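Side-chain contacts in uncharacterized protein (Gallus gallus, PDB 3WXB), which reduces carbonyl compounds to alcohols with NADPH or NADH, as a member of the short-chain dehydrogenase/reductase family: residues W55-C60 / A99-R104; S134-T139 / R199-A204; F269-W272 / V276-W279. One frame throughout, in Å; residues are numbered along the deposited sequence.

In the fold
All three contacts belong to one Rossmann-type fold, a parallel seven-stranded sheet with helices on its faces. They come in series along the chain. Contact 1 sets helix 91-105 on strand 55-60, next to the edge strand 81-85. Contact 2 pairs helices 130-160 and 196-216 beside the NADPH. Contact 3 lies at strand 269-271, outermost at the other end of the sheet, where the chain ends. Centre to centre, contacts 1 and 2 are about 25 Å apart, 2 and 3 about 18 Å, and 1 and 3 about 29 Å. None touches another. Contact 2 joins the cofactor site to the subunit interface, whereas contacts 1 and 3 belong to the framework at the two ends of the sheet.

Contact 1: residues W55-C60 / A99-R104; sequences WVFATC and ASVGER
The backbone N of Arg104 bonds to Ser100 O at 3.0 Å within the helix, and this helical turn carries Arg104 CB to the edge of the Phe57 ring. CB lies near the ring plane, 4.0 Å from Phe57 CE1. The main apolar contact is over a face of the same ring. Val101 CG1 sits above its centre, 3.7 Å from the centroid and only 9° off the ring normal, a CH-pi contact. With CG1 anti to the backbone N of Val101 (chi1 173°), the other branch, CG2, is left to reach down to Phe57 CD1 at 3.8 Å. The pairing is that of a Rossmann fold: helix 91-105 lies on the sheet and runs antiparallel to strand 55-60, with segment axes 11.0 Å apart. Leu30, Val82 and Val84 of the neighbouring strands also touch the Phe57 side chain. On the other face of the sheet, Val56 and Ala58 pack on Val43 of helix 37-47. Nearer the start of the strand, Trp55 brings NE1 obliquely to within 3.6 Å of Arg104 O, too loose to count as a hydrogen bond. The Arg104 chain bends away at chi2 and chi3, and only its CB meets the ring.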
ATOM      1  N   TRP A  55     -25.899 -18.472   7.339  1.00 35.60           N
ATOM      2  CA  TRP A  55     -24.571 -18.895   7.735  1.00 34.62           C
ATOM      3  C   TRP A  55     -23.734 -17.687   8.057  1.00 36.06           C
ATOM      4  O   TRP A  55     -23.618 -16.816   7.240  1.00 31.12           O
ATOM      5  CB  TRP A  55     -23.852 -19.613   6.610  1.00 35.03           C
ATOM      6  CG  TRP A  55     -24.422 -20.859   6.029  1.00 42.52           C
ATOM      7  CD1 TRP A  55     -24.233 -22.113   6.469  1.00 45.38           C
ATOM      8  CD2 TRP A  55     -25.197 -20.971   4.839  1.00 42.09           C
ATOM      9  NE1 TRP A  55     -24.859 -22.999   5.651  1.00 46.59           N
ATOM     10  CE2 TRP A  55     -25.467 -22.320   4.643  1.00 44.18           C
ATOM     11  CE3 TRP A  55     -25.716 -20.051   3.939  1.00 39.00           C
ATOM     12  CZ2 TRP A  55     -26.225 -22.784   3.574  1.00 49.55           C
ATOM     13  CZ3 TRP A  55     -26.470 -20.507   2.890  1.00 43.69           C
ATOM     14  CH2 TRP A  55     -26.717 -21.860   2.709  1.00 46.73           C
ATOM     15  N   VAL A  56     -23.147 -17.661   9.239  1.00 31.67           N
ATOM     16  CA  VAL A  56     -22.091 -16.743   9.553  1.00 32.98           C
ATOM     17  C   VAL A  56     -20.856 -17.616   9.714  1.00 36.57           C
ATOM     18  O   VAL A  56     -20.788 -18.459  10.625  1.00 33.23           O
ATOM     19  CB  VAL A  56     -22.343 -15.997  10.851  1.00 29.92           C
ATOM     20  CG1 VAL A  56     -21.135 -15.097  11.153  1.00 29.15           C
ATOM     21  CG2 VAL A  56     -23.645 -15.174  10.754  1.00 33.19           C
ATOM     22  N   PHE A  57     -19.918 -17.471   8.785  1.00 32.57           N
ATOM     23  CA  PHE A  57     -18.621 -18.100   8.910  1.00 31.60           C
ATOM     24  C   PHE A  57     -17.708 -17.192   9.713  1.00 33.55           C
ATOM     25  O   PHE A  57     -17.457 -16.012   9.359  1.00 30.22           O
ATOM     26  CB  PHE A  57     -18.056 -18.398   7.552  1.00 26.58           C
ATOM     27  CG  PHE A  57     -18.910 -19.338   6.756  1.00 30.99           C
ATOM     28  CD1 PHE A  57     -18.783 -20.728   6.915  1.00 31.85           C
ATOM     29  CD2 PHE A  57     -19.900 -18.838   5.881  1.00 31.62           C
ATOM     30  CE1 PHE A  57     -19.624 -21.618   6.164  1.00 33.24           C
ATOM     31  CE2 PHE A  57     -20.726 -19.721   5.138  1.00 36.58           C
ATOM     32  CZ  PHE A  57     -20.597 -21.092   5.291  1.00 35.14           C
ATOM     33  N   ALA A  58     -17.199 -17.716  10.818  1.00 30.31           N
ATOM     34  CA  ALA A  58     -16.285 -16.905  11.607  1.00 29.19           C
ATOM     35  C   ALA A  58     -14.904 -17.584  11.518  1.00 34.95           C
ATOM     36  O   ALA A  58     -14.759 -18.761  11.934  1.00 34.10           O
ATOM     37  CB  ALA A  58     -16.779 -16.847  13.020  1.00 27.68           C
ATOM     38  N   THR A  59     -13.894 -16.910  10.969  1.00 29.48           N
ATOM     39  CA  THR A  59     -12.616 -17.590  10.895  1.00 27.21           C
ATOM     40  C   THR A  59     -11.775 -17.266  12.136  1.00 30.36           C
ATOM     41  O   THR A  59     -11.813 -16.146  12.690  1.00 27.40           O
ATOM     42  CB  THR A  59     -11.840 -17.385   9.570  1.00 28.28           C
ATOM     43  OG1 THR A  59     -11.033 -16.204   9.646  1.00 30.83           O
ATOM     44  CG2 THR A  59     -12.824 -17.247   8.373  1.00 31.22           C
ATOM     45  N   CYS A  60     -11.006 -18.269  12.570  1.00 33.08           N
ATOM     46  CA  CYS A  60     -10.011 -18.041  13.585  1.00 31.27           C
ATOM     47  C   CYS A  60      -8.890 -19.076  13.512  1.00 29.89           C
ATOM     48  O   CYS A  60      -8.869 -19.982  12.676  1.00 28.26           O
ATOM     49  CB  CYS A  60     -10.603 -17.975  14.990  1.00 36.21           C
ATOM     50  SG  CYS A  60     -11.104 -19.609  15.718  1.00 38.94           S
ATOM     51  N   ALA A  99     -12.521 -24.129   0.365  1.00 38.03           N
ATOM     52  CA  ALA A  99     -13.046 -25.466   0.014  1.00 37.04           C
ATOM     53  C   ALA A  99     -14.055 -25.944   1.040  1.00 32.00           C
ATOM     54  O   ALA A  99     -15.082 -26.530   0.685  1.00 38.96           O
ATOM     55  CB  ALA A  99     -11.870 -26.488  -0.117  1.00 37.15           C
ATOM     56  N   SER A 100     -13.770 -25.693   2.303  1.00 30.71           N
ATOM     57  CA  SER A 100     -14.647 -26.049   3.428  1.00 32.89           C
ATOM     58  C   SER A 100     -15.948 -25.238   3.439  1.00 35.91           C
ATOM     59  O   SER A 100     -17.072 -25.790   3.559  1.00 32.60           O
ATOM     60  CB  SER A 100     -13.864 -25.928   4.758  1.00 32.26           C
ATOM     61  OG  SER A 100     -14.676 -26.158   5.909  1.00 40.12           O
ATOM     62  N   VAL A 101     -15.810 -23.921   3.295  1.00 34.05           N
ATOM     63  CA  VAL A 101     -16.977 -23.031   3.245  1.00 31.90           C
ATOM     64  C   VAL A 101     -17.875 -23.369   2.051  1.00 29.71           C
ATOM     65  O   VAL A 101     -19.076 -23.419   2.191  1.00 33.26           O
ATOM     66  CB  VAL A 101     -16.515 -21.521   3.210  1.00 35.87           C
ATOM     67  CG1 VAL A 101     -17.700 -20.623   2.989  1.00 32.31           C
ATOM     68  CG2 VAL A 101     -15.788 -21.128   4.575  1.00 30.74           C
ATOM     69  N   GLY A 102     -17.260 -23.575   0.890  1.00 32.91           N
ATOM     70  CA  GLY A 102     -17.900 -24.020  -0.343  1.00 34.98           C
ATOM     71  C   GLY A 102     -18.731 -25.273  -0.171  1.00 38.28           C
ATOM     72  O   GLY A 102     -19.852 -25.382  -0.697  1.00 36.88           O
ATOM     73  N   GLU A 103     -18.208 -26.207   0.604  1.00 34.46           N
ATOM     74  CA  GLU A 103     -18.897 -27.460   0.844  1.00 34.12           C
ATOM     75  C   GLU A 103     -20.091 -27.179   1.764  1.00 31.11           C
ATOM     76  O   GLU A 103     -21.214 -27.657   1.514  1.00 30.84           O
ATOM     77  CB  GLU A 103     -17.906 -28.523   1.413  1.00 32.28           C
ATOM     78  CG  GLU A 103     -18.596 -29.727   2.015  1.00 28.06           C
ATOM     79  CD  GLU A 103     -17.696 -30.611   2.894  1.00 32.06           C
ATOM     80  OE1 GLU A 103     -18.224 -31.418   3.706  1.00 34.51           O
ATOM     81  OE2 GLU A 103     -16.476 -30.505   2.772  1.00 36.41           O
ATOM     82  N   ARG A 104     -19.902 -26.367   2.803  1.00 33.70           N
ATOM     83  CA  ARG A 104     -21.051 -26.018   3.680  1.00 34.00           C
ATOM     84  C   ARG A 104     -22.158 -25.224   2.985  1.00 34.85           C
ATOM     85  O   ARG A 104     -23.348 -25.350   3.338  1.00 34.86           O
ATOM     86  CB  ARG A 104     -20.598 -25.318   4.979  1.00 37.45           C
ATOM     87  CG  ARG A 104     -20.646 -26.220   6.193  1.00 48.17           C
ATOM     88  CD  ARG A 104     -22.113 -26.336   6.663  1.00 49.18           C
ATOM     89  NE  ARG A 104     -22.373 -26.146   8.097  1.00 43.53           N
ATOM     90  CZ  ARG A 104     -21.536 -26.402   9.095  1.00 40.28           C
ATOM     91  NH1 ARG A 104     -20.336 -26.875   8.890  1.00 39.58           N
ATOM     92  NH2 ARG A 104     -21.929 -26.181  10.325  1.00 43.45           N
TER

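Contact 2: residues S134-T139 / R199-A204; sequences SEVYTT and RCSKAA. With NDP (NADPH dihydro-nicotinamide-adenine-dinucleotide phosphate), chain C.
Helices 130-160 and 196-216, the second of which carries the Tyr-x-x-x-Lys motif of the family at Tyr198 and Lys202, meet through Tyr137, Val136, Ser201 and Ala204. Their segment axes run 8.9 Å apart at 29°. Ala204 CB touches the edge of the Tyr137 ring in its plane, 3.5 Å from CE2. The ring reaches it because CG lies anti to the Tyr137 backbone N (chi1 -165°). Ser201 fills the space between the helices, with CB 4.2 Å from Tyr137 CA. Val136 CG1 lies against Ser201 OG at 3.8 Å, a van der Waals contact. The hydroxyl's hydrogen bonds go to Tyr198 O and Asn140 ND2. From the next residue, Lys202 NZ donates to O3D of the nicotinamide ribose of NADPH at 2.9 Å, and also bonds to Ile177 O. A methionine in its place would probably leave O3D and Ile177 O without this shared donor. Thr139 CG2 comes from the other helix to the adenine, 3.9 Å from N7A. Tyr137 also stacks on Tyr137 of the second subunit and packs on its Cys200. This is consistent with the four-helix interface that two such helices from each subunit form in many short-chain dehydrogenases/reductases.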
ATOM      1  N   SER A 134       7.565  -6.724   5.419  1.00 25.26           N
ATOM      2  CA  SER A 134       7.042  -7.820   4.668  1.00 24.99           C
ATOM      3  C   SER A 134       5.936  -8.638   5.370  1.00 25.29           C
ATOM      4  O   SER A 134       4.895  -9.031   4.755  1.00 29.32           O
ATOM      5  CB  SER A 134       8.238  -8.684   4.194  1.00 28.19           C
ATOM      6  OG  SER A 134       7.783  -9.629   3.246  1.00 37.73           O
ATOM      7  N   GLU A 135       6.078  -8.889   6.656  1.00 28.08           N
ATOM      8  CA  GLU A 135       5.055  -9.664   7.337  1.00 29.06           C
ATOM      9  C   GLU A 135       3.698  -8.930   7.482  1.00 26.73           C
ATOM     10  O   GLU A 135       2.628  -9.552   7.395  1.00 25.90           O
ATOM     11  CB  GLU A 135       5.539 -10.132   8.707  1.00 29.31           C
ATOM     12  CG  GLU A 135       6.601 -11.292   8.514  1.00 33.35           C
ATOM     13  CD  GLU A 135       7.192 -11.790   9.809  1.00 34.38           C
ATOM     14  OE1 GLU A 135       6.952 -11.187  10.860  1.00 35.65           O
ATOM     15  OE2 GLU A 135       7.908 -12.817   9.744  1.00 38.40           O
ATOM     16  N   VAL A 136       3.780  -7.653   7.787  1.00 26.11           N
ATOM     17  CA  VAL A 136       2.584  -6.820   8.027  1.00 26.13           C
ATOM     18  C   VAL A 136       1.875  -6.652   6.687  1.00 24.26           C
ATOM     19  O   VAL A 136       0.650  -6.751   6.600  1.00 24.71           O
ATOM     20  CB  VAL A 136       2.951  -5.425   8.667  1.00 25.50           C
ATOM     21  CG1 VAL A 136       1.672  -4.508   8.835  1.00 25.39           C
ATOM     22  CG2 VAL A 136       3.575  -5.610  10.101  1.00 23.07           C
ATOM     23  N   TYR A 137       2.651  -6.503   5.623  1.00 23.57           N
ATOM     24  CA  TYR A 137       2.095  -6.503   4.256  1.00 25.99           C
ATOM     25  C   TYR A 137       1.404  -7.803   3.842  1.00 30.39           C
ATOM     26  O   TYR A 137       0.286  -7.811   3.245  1.00 23.53           O
ATOM     27  CB  TYR A 137       3.167  -6.228   3.242  1.00 19.84           C
ATOM     28  CG  TYR A 137       2.665  -5.862   1.856  1.00 21.60           C
ATOM     29  CD1 TYR A 137       2.883  -6.713   0.751  1.00 20.98           C
ATOM     30  CD2 TYR A 137       1.954  -4.647   1.650  1.00 24.24           C
ATOM     31  CE1 TYR A 137       2.434  -6.378  -0.538  1.00 20.45           C
ATOM     32  CE2 TYR A 137       1.517  -4.283   0.394  1.00 28.66           C
ATOM     33  CZ  TYR A 137       1.738  -5.142  -0.689  1.00 25.31           C
ATOM     34  OH  TYR A 137       1.304  -4.760  -1.910  1.00 28.45           O
ATOM     35  N   THR A 138       2.074  -8.923   4.105  1.00 27.12           N
ATOM     36  CA  THR A 138       1.395 -10.137   3.739  1.00 26.73           C
ATOM     37  C   THR A 138       0.085 -10.382   4.500  1.00 21.09           C
ATOM     38  O   THR A 138      -0.875 -10.836   3.916  1.00 25.05           O
ATOM     39  CB  THR A 138       2.293 -11.423   3.511  1.00 26.63           C
ATOM     40  OG1 THR A 138       1.871 -12.502   4.340  1.00 35.00           O
ATOM     41  CG2 THR A 138       3.698 -11.152   3.489  1.00 20.65           C
ATOM     42  N   THR A 139       0.045 -10.075   5.779  1.00 22.46           N
ATOM     43  CA  THR A 139      -1.186 -10.219   6.578  1.00 24.15           C
ATOM     44  C   THR A 139      -2.303  -9.169   6.205  1.00 27.61           C
ATOM     45  O   THR A 139      -3.502  -9.504   6.102  1.00 24.00           O
ATOM     46  CB  THR A 139      -0.886  -9.979   8.065  1.00 27.13           C
ATOM     47  OG1 THR A 139       0.124 -10.914   8.499  1.00 32.51           O
ATOM     48  CG2 THR A 139      -2.129 -10.157   8.932  1.00 25.85           C
ATOM     49  N   ARG A 199       0.947   1.457   8.133  1.00 21.71           N
ATOM     50  CA  ARG A 199       0.432   2.551   7.288  1.00 24.27           C
ATOM     51  C   ARG A 199       0.591   2.206   5.814  1.00 25.56           C
ATOM     52  O   ARG A 199      -0.316   2.392   4.977  1.00 23.63           O
ATOM     53  CB  ARG A 199       1.118   3.919   7.639  1.00 20.81           C
ATOM     54  CG  ARG A 199       0.951   4.340   9.083  1.00 19.58           C
ATOM     55  CD  ARG A 199       1.540   5.719   9.293  1.00 20.03           C
ATOM     56  NE  ARG A 199       1.308   6.094  10.672  1.00 23.54           N
ATOM     57  CZ  ARG A 199       0.206   6.712  11.108  1.00 27.19           C
ATOM     58  NH1 ARG A 199      -0.782   7.091  10.239  1.00 23.16           N
ATOM     59  NH2 ARG A 199       0.086   6.977  12.397  1.00 24.71           N
ATOM     60  N   CYS A 200       1.775   1.718   5.455  1.00 21.25           N
ATOM     61  CA  CYS A 200       2.019   1.343   4.039  1.00 18.08           C
ATOM     62  C   CYS A 200       1.081   0.200   3.648  1.00 19.12           C
ATOM     63  O   CYS A 200       0.500   0.222   2.485  1.00 24.34           O
ATOM     64  CB  CYS A 200       3.506   0.904   3.816  1.00 20.82           C
ATOM     65  SG  CYS A 200       4.621   2.295   3.933  1.00 23.69           S
ATOM     66  N   SER A 201       0.892  -0.794   4.525  1.00 19.59           N
ATOM     67  CA  SER A 201      -0.024  -1.901   4.198  1.00 18.85           C
ATOM     68  C   SER A 201      -1.497  -1.429   4.051  1.00 21.33           C
ATOM     69  O   SER A 201      -2.216  -1.976   3.255  1.00 18.66           O
ATOM     70  CB  SER A 201      -0.001  -3.029   5.234  1.00 22.24           C
ATOM     71  OG  SER A 201      -0.644  -2.718   6.465  1.00 23.06           O
ATOM     72  N   LYS A 202      -1.911  -0.453   4.856  1.00 21.25           N
ATOM     73  CA  LYS A 202      -3.329   0.036   4.743  1.00 21.56           C
ATOM     74  C   LYS A 202      -3.567   0.907   3.526  1.00 22.32           C
ATOM     75  O   LYS A 202      -4.630   0.823   2.918  1.00 23.81           O
ATOM     76  CB  LYS A 202      -3.775   0.694   6.035  1.00 17.59           C
ATOM     77  CG  LYS A 202      -3.792  -0.290   7.242  1.00 18.85           C
ATOM     78  CD  LYS A 202      -4.841  -1.426   7.007  1.00 18.41           C
ATOM     79  CE  LYS A 202      -5.224  -2.172   8.380  1.00 22.51           C
ATOM     80  NZ  LYS A 202      -6.249  -3.316   8.159  1.00 21.57           N
ATOM     81  N   ALA A 203      -2.584   1.732   3.146  1.00 19.57           N
ATOM     82  CA  ALA A 203      -2.680   2.441   1.871  1.00 20.14           C
ATOM     83  C   ALA A 203      -2.730   1.456   0.694  1.00 23.33           C
ATOM     84  O   ALA A 203      -3.521   1.636  -0.230  1.00 20.21           O
ATOM     85  CB  ALA A 203      -1.482   3.502   1.694  1.00 17.74           C
ATOM     86  N   ALA A 204      -1.937   0.374   0.752  1.00 20.14           N
ATOM     87  CA  ALA A 204      -1.969  -0.628  -0.288  1.00 22.41           C
ATOM     88  C   ALA A 204      -3.311  -1.395  -0.337  1.00 17.84           C
ATOM     89  O   ALA A 204      -3.722  -1.812  -1.426  1.00 20.58           O
ATOM     90  CB  ALA A 204      -0.770  -1.663  -0.106  1.00 19.95           C
TER
HETATM   91  PA  NDP C 300      -7.052  -7.126  17.208  1.00 27.66           P
HETATM   92  O1A NDP C 300      -5.564  -7.077  17.323  1.00 30.20           O
HETATM   93  O2A NDP C 300      -7.791  -6.917  18.387  1.00 26.58           O
HETATM   94  O5B NDP C 300      -7.519  -8.415  16.612  1.00 24.98           O
HETATM   95  C5B NDP C 300      -6.758  -8.978  15.506  1.00 24.03           C
HETATM   96  C4B NDP C 300      -7.547 -10.115  14.957  1.00 24.56           C
HETATM   97  O4B NDP C 300      -6.971 -10.580  13.616  1.00 24.59           O
HETATM   98  C3B NDP C 300      -7.498 -11.375  15.852  1.00 27.33           C
HETATM   99  O3B NDP C 300      -8.732 -12.138  15.522  1.00 26.09           O
HETATM  100  C2B NDP C 300      -6.289 -12.128  15.269  1.00 26.20           C
HETATM  101  O2B NDP C 300      -6.271 -13.539  15.575  1.00 27.95           O
HETATM  102  C1B NDP C 300      -6.521 -11.934  13.745  1.00 27.38           C
HETATM  103  N9A NDP C 300      -5.184 -12.159  12.975  1.00 29.91           N
HETATM  104  C8A NDP C 300      -4.015 -11.472  13.019  1.00 23.21           C
HETATM  105  N7A NDP C 300      -3.140 -12.076  12.191  1.00 27.18           N
HETATM  106  C5A NDP C 300      -3.692 -13.192  11.746  1.00 27.67           C
HETATM  107  C6A NDP C 300      -3.249 -14.149  10.912  1.00 29.24           C
HETATM  108  N6A NDP C 300      -1.994 -14.068  10.435  1.00 28.36           N
HETATM  109  N1A NDP C 300      -4.058 -15.161  10.554  1.00 29.26           N
HETATM  110  C2A NDP C 300      -5.354 -15.205  11.002  1.00 21.55           C
HETATM  111  N3A NDP C 300      -5.789 -14.222  11.881  1.00 24.11           N
HETATM  112  C4A NDP C 300      -4.968 -13.225  12.194  1.00 28.43           C
HETATM  113  O3  NDP C 300      -7.353  -6.005  16.046  1.00 29.92           O
HETATM  114  PN  NDP C 300      -8.740  -5.187  15.911  1.00 25.39           P
HETATM  115  O1N NDP C 300      -8.566  -3.912  16.595  1.00 25.65           O
HETATM  116  O2N NDP C 300      -9.900  -6.057  16.184  1.00 27.21           O
HETATM  117  O5D NDP C 300      -8.602  -4.889  14.313  1.00 28.72           O
HETATM  118  C5D NDP C 300      -9.331  -5.581  13.280  1.00 23.30           C
HETATM  119  C4D NDP C 300      -9.143  -4.803  11.968  1.00 25.72           C
HETATM  120  O4D NDP C 300      -9.529  -3.452  12.170  1.00 26.33           O
HETATM  121  C3D NDP C 300      -7.624  -4.757  11.633  1.00 23.40           C
HETATM  122  O3D NDP C 300      -7.550  -4.942  10.224  1.00 28.71           O
HETATM  123  C2D NDP C 300      -7.179  -3.404  12.013  1.00 25.50           C
HETATM  124  O2D NDP C 300      -6.070  -2.967  11.230  1.00 23.47           O
HETATM  125  C1D NDP C 300      -8.417  -2.582  11.745  1.00 23.73           C
HETATM  126  N1N NDP C 300      -8.399  -1.309  12.512  1.00 27.77           N
HETATM  127  C2N NDP C 300      -8.420  -1.264  13.914  1.00 20.51           C
HETATM  128  C3N NDP C 300      -8.405  -0.035  14.582  1.00 23.12           C
HETATM  129  C7N NDP C 300      -8.483   0.065  15.983  1.00 28.98           C
HETATM  130  O7N NDP C 300      -8.432   1.178  16.511  1.00 28.86           O
HETATM  131  N7N NDP C 300      -8.741  -1.082  16.686  1.00 27.18           N
HETATM  132  C4N NDP C 300      -8.313   1.165  13.846  1.00 23.97           C
HETATM  133  C5N NDP C 300      -8.276   1.162  12.446  1.00 23.35           C
HETATM  134  C6N NDP C 300      -8.289  -0.063  11.759  1.00 22.77           C
HETATM  135  P2B NDP C 300      -5.446 -14.091  16.898  1.00 31.05           P
HETATM  136  O1X NDP C 300      -5.227 -15.452  16.386  1.00 29.65           O
HETATM  137  O2X NDP C 300      -6.414 -13.847  17.977  1.00 33.32           O
HETATM  138  O3X NDP C 300      -4.212 -13.260  16.940  1.00 29.09           O

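Contact 3: residues F269-W272 / V276-W279; sequences FLNW and VMAW
Phe269 and Met277 face each other where the chain doubles back after strand 269-271, the edge strand of the Rossmann-type sheet. The return forms a single beta bridge, Leu270 with Val276. Asn271 shapes the turn: its OD1 accepts from Glu273 N, an Asx turn, and also from Lys275 N. The Phe269 ring is the main bump. It fills the hollow between Met277 CB on one face and the Trp279 indole on the other, with Ala278 O at the edge. Met277 CB rests 3.7 Å from the ring centroid, offset toward the rim, a CH-pi contact. The five-membered ring of the indole is nearly parallel to the Phe269 ring, with planes 14° apart, but it is slid so far that the two barely overlap. The slide puts the indole beside the base of the phenylalanine side chain, with NE1 3.5 Å from Phe269 CB. Ala278 O closes on the ring edge, 3.7 Å from Phe269 CE2, and is itself bonded to Ser183 OG. The bridged pair adds a smaller apolar patch: Leu270 CD1 meets Val276 CG2 at 3.9 Å. Phe269 also packs on Ala225 and His227 of strand 222-227 and on Asn206 of helix 196-216. Between the backbones, Met277 N donates to Phe269 O at 2.8 Å in a nearly straight bond, 171° at the hydrogen. The Met277 chain then bends at chi2 and chi3 and passes across the Asn271 side chain. Its SD lies 3.7 Å from Asn271 CB, and its CE lies 3.8 Å from Asn271 ND2.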
ATOM      1  N   PHE A 269     -13.757   4.705   0.238  1.00 22.40           N
ATOM      2  CA  PHE A 269     -13.109   4.575   1.547  1.00 23.27           C
ATOM      3  C   PHE A 269     -14.010   5.394   2.474  1.00 23.51           C
ATOM      4  O   PHE A 269     -14.071   6.609   2.350  1.00 24.27           O
ATOM      5  CB  PHE A 269     -11.683   5.164   1.467  1.00 24.88           C
ATOM      6  CG  PHE A 269     -10.867   5.072   2.739  1.00 23.00           C
ATOM      7  CD1 PHE A 269     -11.121   4.111   3.735  1.00 23.40           C
ATOM      8  CD2 PHE A 269      -9.760   5.912   2.900  1.00 23.33           C
ATOM      9  CE1 PHE A 269     -10.305   4.056   4.931  1.00 26.71           C
ATOM     10  CE2 PHE A 269      -8.931   5.848   4.072  1.00 22.14           C
ATOM     11  CZ  PHE A 269      -9.214   4.905   5.092  1.00 22.93           C
ATOM     12  N   LEU A 270     -14.655   4.728   3.422  1.00 20.69           N
ATOM     13  CA  LEU A 270     -15.648   5.350   4.281  1.00 23.68           C
ATOM     14  C   LEU A 270     -15.308   5.041   5.706  1.00 22.70           C
ATOM     15  O   LEU A 270     -14.673   4.013   5.963  1.00 26.60           O
ATOM     16  CB  LEU A 270     -17.001   4.689   3.989  1.00 18.78           C
ATOM     17  CG  LEU A 270     -17.901   5.057   2.799  1.00 27.46           C
ATOM     18  CD1 LEU A 270     -17.501   6.262   1.894  1.00 24.22           C
ATOM     19  CD2 LEU A 270     -18.783   3.958   2.158  1.00 26.67           C
ATOM     20  N   ASN A 271     -15.674   5.905   6.646  1.00 22.89           N
ATOM     21  CA  ASN A 271     -15.576   5.490   8.045  1.00 22.36           C
ATOM     22  C   ASN A 271     -16.874   4.895   8.652  1.00 25.10           C
ATOM     23  O   ASN A 271     -17.945   4.829   7.959  1.00 20.08           O
ATOM     24  CB  ASN A 271     -14.947   6.590   8.933  1.00 24.42           C
ATOM     25  CG  ASN A 271     -15.928   7.654   9.349  1.00 27.38           C
ATOM     26  OD1 ASN A 271     -17.072   7.666   8.908  1.00 23.08           O
ATOM     27  ND2 ASN A 271     -15.490   8.542  10.238  1.00 28.22           N
ATOM     28  N   TRP A 272     -16.805   4.542   9.941  1.00 20.33           N
ATOM     29  CA  TRP A 272     -17.907   3.852  10.640  1.00 23.93           C
ATOM     30  C   TRP A 272     -19.124   4.755  10.778  1.00 26.40           C
ATOM     31  O   TRP A 272     -20.209   4.261  11.132  1.00 22.00           O
ATOM     32  CB  TRP A 272     -17.502   3.385  12.067  1.00 25.89           C
ATOM     33  CG  TRP A 272     -17.090   4.549  12.967  1.00 25.32           C
ATOM     34  CD1 TRP A 272     -15.924   5.305  12.871  1.00 24.73           C
ATOM     35  CD2 TRP A 272     -17.820   5.102  14.048  1.00 33.55           C
ATOM     36  NE1 TRP A 272     -15.906   6.263  13.812  1.00 37.82           N
ATOM     37  CE2 TRP A 272     -17.054   6.182  14.558  1.00 33.03           C
ATOM     38  CE3 TRP A 272     -19.066   4.821  14.624  1.00 38.00           C
ATOM     39  CZ2 TRP A 272     -17.494   6.997  15.617  1.00 43.67           C
ATOM     40  CZ3 TRP A 272     -19.519   5.628  15.709  1.00 47.06           C
ATOM     41  CH2 TRP A 272     -18.731   6.702  16.191  1.00 50.67           C
ATOM     42  N   VAL A 276     -16.940  10.119   4.030  1.00 23.00           N
ATOM     43  CA  VAL A 276     -16.016   9.764   2.972  1.00 27.79           C
ATOM     44  C   VAL A 276     -14.582  10.117   3.472  1.00 26.03           C
ATOM     45  O   VAL A 276     -14.333  11.233   3.924  1.00 25.31           O
ATOM     46  CB  VAL A 276     -16.364  10.480   1.636  1.00 27.58           C
ATOM     47  CG1 VAL A 276     -15.336  10.097   0.486  1.00 25.41           C
ATOM     48  CG2 VAL A 276     -17.810  10.133   1.202  1.00 30.92           C
ATOM     49  N   MET A 277     -13.661   9.147   3.444  1.00 25.91           N
ATOM     50  CA  MET A 277     -12.267   9.393   3.957  1.00 26.92           C
ATOM     51  C   MET A 277     -11.325   9.665   2.790  1.00 24.97           C
ATOM     52  O   MET A 277     -11.473   9.082   1.706  1.00 26.68           O
ATOM     53  CB  MET A 277     -11.693   8.192   4.769  1.00 25.86           C
ATOM     54  CG  MET A 277     -12.556   7.738   5.933  1.00 24.61           C
ATOM     55  SD  MET A 277     -12.543   8.903   7.287  1.00 33.79           S
ATOM     56  CE  MET A 277     -14.013   9.843   6.939  1.00 25.32           C
ATOM     57  N   ALA A 278     -10.361  10.556   3.009  1.00 22.53           N
ATOM     58  CA  ALA A 278      -9.412  10.904   1.945  1.00 23.64           C
ATOM     59  C   ALA A 278      -8.356   9.791   1.842  1.00 22.72           C
ATOM     60  O   ALA A 278      -7.968   9.185   2.830  1.00 18.39           O
ATOM     61  CB  ALA A 278      -8.736  12.209   2.301  1.00 30.16           C
ATOM     62  N   TRP A 279      -7.961   9.463   0.628  1.00 22.95           N
ATOM     63  CA  TRP A 279      -6.937   8.428   0.436  1.00 25.01           C
ATOM     64  C   TRP A 279      -5.528   8.869   0.907  1.00 23.52           C
ATOM     65  O   TRP A 279      -4.626   7.995   1.101  1.00 23.83           O
ATOM     66  CB  TRP A 279      -6.952   7.999  -1.035  1.00 23.82           C
ATOM     67  CG  TRP A 279      -8.086   6.991  -1.316  1.00 29.64           C
ATOM     68  CD1 TRP A 279      -8.335   5.792  -0.641  1.00 27.71           C
ATOM     69  CD2 TRP A 279      -9.025   7.063  -2.334  1.00 31.19           C
ATOM     70  NE1 TRP A 279      -9.381   5.150  -1.179  1.00 30.32           N
ATOM     71  CE2 TRP A 279      -9.845   5.908  -2.228  1.00 34.43           C
ATOM     72  CE3 TRP A 279      -9.282   8.002  -3.330  1.00 34.25           C
ATOM     73  CZ2 TRP A 279     -10.894   5.656  -3.087  1.00 40.61           C
ATOM     74  CZ3 TRP A 279     -10.363   7.764  -4.190  1.00 47.60           C
ATOM     75  CH2 TRP A 279     -11.148   6.593  -4.071  1.00 44.84           C
ATOM     76  OXT TRP A 279      -5.253  10.081   1.139  1.00 21.26           O
TER